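Local atomic coordinates of probable GGDEF family protein (Chromobacterium violaceum, PDB entry 3NJA), a protein that is of unknown function but is a PAS-domain protein of the GGDEF family, and so probably senses signals that control cyclic di-GMP synthesis. Residues 40-44 and 45-49. Numbering follows the deposited sequence.
Sequences FGTDS and ATFDA
The F47 ring is met obliquely by the first half of the loop: the methyl CG2 of T42 approaches ring atom CD1 of F47 at 4.2 Å, while W32, from the same chain, stacks on this phenyl ring. With CG of F47 anti to its own backbone N and beside the carbonyl carbon (chi1 164°), the ring is turned to T42 and W32. The course of the backbone separately brings CB of F47 to 3.2 Å from the carbonyl O of D43. The second flat group in the contact is the D43 carboxylate. The amide N of A45 hydrogen-bonds OD1 of D43 (2.6 Å, short) from the anti side, 21° out of the carboxylate plane, and the methyl of A45 comes alongside the same oxygen. D43 thus starts an Asx turn overlapping the type I beta turn D43-T46, in the loop joining helix 34-40 to helix 51-56 of the PAS fold. The beta turn is closed by T46 N and D43 O, 3.2 Å apart; the donor sits well above the carbonyl plane rather than on a lone pair. A second amide, F47 N, adds a weak, bent bond to D43 O at 3.0 Å, so one carbonyl oxygen takes two N-H groups. The side chains of D43 and T46 cross at about a right angle; OG1 of T46 lies unusually near CB of D43, at 3.0 Å, a closeness that is doubtful. T42 sends its polar end elsewhere: with OG1 between its backbone N and carbonyl carbon (chi1 52°), the hydroxyl hydrogen-bonds ND1 of H37 in the preceding helix, leaving CG2 for the phenyl ring. Besides W32, F47 touches A53 of helix 51-56.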
loop_
_atom_site.group_PDB
_atom_site.type_symbol
_atom_site.label_atom_id
_atom_site.label_comp_id
_atom_site.label_asym_id
_atom_site.label_seq_id
_atom_site.Cartn_x
_atom_site.Cartn_y
_atom_site.Cartn_z
ATOM N N PHE B 40 -23.836 13.382 -7.820
ATOM C CA PHE B 40 -23.882 13.103 -9.253
ATOM C C PHE B 40 -24.943 13.879 -10.028
ATOM O O PHE B 40 -24.900 13.925 -11.259
ATOM C CB PHE B 40 -24.046 11.606 -9.516
ATOM C CG PHE B 40 -22.747 10.875 -9.555
ATOM C CD1 PHE B 40 -22.149 10.571 -10.767
ATOM C CD2 PHE B 40 -22.100 10.519 -8.369
ATOM C CE1 PHE B 40 -20.937 9.899 -10.808
ATOM C CE2 PHE B 40 -20.890 9.870 -8.405
ATOM C CZ PHE B 40 -20.308 9.551 -9.632
ATOM N N GLY B 41 -25.890 14.466 -9.300
ATOM C CA GLY B 41 -27.008 15.175 -9.889
ATOM C C GLY B 41 -28.008 14.235 -10.540
ATOM O O GLY B 41 -28.642 14.585 -11.537
ATOM N N THR B 42 -28.154 13.039 -9.984
ATOM C CA THR B 42 -29.047 12.043 -10.564
ATOM C C THR B 42 -30.232 11.719 -9.674
ATOM O O THR B 42 -30.314 12.162 -8.526
ATOM C CB THR B 42 -28.308 10.733 -10.869
ATOM O OG1 THR B 42 -27.596 10.293 -9.697
ATOM C CG2 THR B 42 -27.338 10.941 -12.022
ATOM N N ASP B 43 -31.150 10.930 -10.218
ATOM C CA ASP B 43 -32.326 10.520 -9.478
ATOM C C ASP B 43 -32.209 9.056 -9.114
ATOM O O ASP B 43 -31.911 8.211 -9.962
ATOM C CB ASP B 43 -33.595 10.761 -10.299
ATOM C CG ASP B 43 -34.860 10.649 -9.466
ATOM O OD1 ASP B 43 -34.996 9.661 -8.709
ATOM O OD2 ASP B 43 -35.721 11.554 -9.572
ATOM N N SER B 44 -32.427 8.773 -7.837
ATOM C CA SER B 44 -32.470 7.408 -7.349
ATOM C C SER B 44 -33.403 6.574 -8.218
ATOM O O SER B 44 -33.030 5.501 -8.708
ATOM C CB SER B 44 -32.958 7.394 -5.899
ATOM O OG SER B 44 -33.960 6.409 -5.706
ATOM N N ALA B 45 -34.610 7.096 -8.421
ATOM C CA ALA B 45 -35.690 6.355 -9.055
ATOM C C ALA B 45 -35.455 6.059 -10.535
ATOM O O ALA B 45 -36.111 5.194 -11.115
ATOM C CB ALA B 45 -37.002 7.105 -8.871
ATOM N N THR B 46 -34.516 6.765 -11.148
ATOM C CA THR B 46 -34.431 6.764 -12.601
ATOM C C THR B 46 -33.041 6.455 -13.133
ATOM O O THR B 46 -32.828 6.392 -14.344
ATOM C CB THR B 46 -34.828 8.132 -13.141
ATOM O OG1 THR B 46 -33.821 9.084 -12.773
ATOM C CG2 THR B 46 -36.174 8.554 -12.558
ATOM N N PHE B 47 -32.085 6.288 -12.234
ATOM C CA PHE B 47 -30.728 6.040 -12.662
ATOM C C PHE B 47 -30.421 4.545 -12.639
ATOM O O PHE B 47 -30.655 3.854 -11.636
ATOM C CB PHE B 47 -29.756 6.820 -11.796
ATOM C CG PHE B 47 -28.350 6.351 -11.918
ATOM C CD1 PHE B 47 -27.527 6.850 -12.912
ATOM C CD2 PHE B 47 -27.852 5.382 -11.054
ATOM C CE1 PHE B 47 -26.222 6.401 -13.035
ATOM C CE2 PHE B 47 -26.547 4.932 -11.167
ATOM C CZ PHE B 47 -25.732 5.438 -12.157
ATOM N N ASP B 48 -29.882 4.063 -13.755
ATOM C CA ASP B 48 -29.677 2.632 -13.996
ATOM C C ASP B 48 -28.962 1.861 -12.890
ATOM O O ASP B 48 -29.138 0.651 -12.781
ATOM C CB ASP B 48 -28.915 2.418 -15.309
ATOM C CG ASP B 48 -29.678 2.915 -16.522
ATOM O OD1 ASP B 48 -30.778 2.381 -16.801
ATOM O OD2 ASP B 48 -29.166 3.834 -17.202
ATOM N N ALA B 49 -28.142 2.544 -12.096
ATOM C CA ALA B 49 -27.355 1.885 -11.043
ATOM C C ALA B 49 -26.543 0.693 -11.552
ATOM O O ALA B 49 -26.754 -0.438 -11.116
ATOM C CB ALA B 49 -28.253 1.455 -9.878
#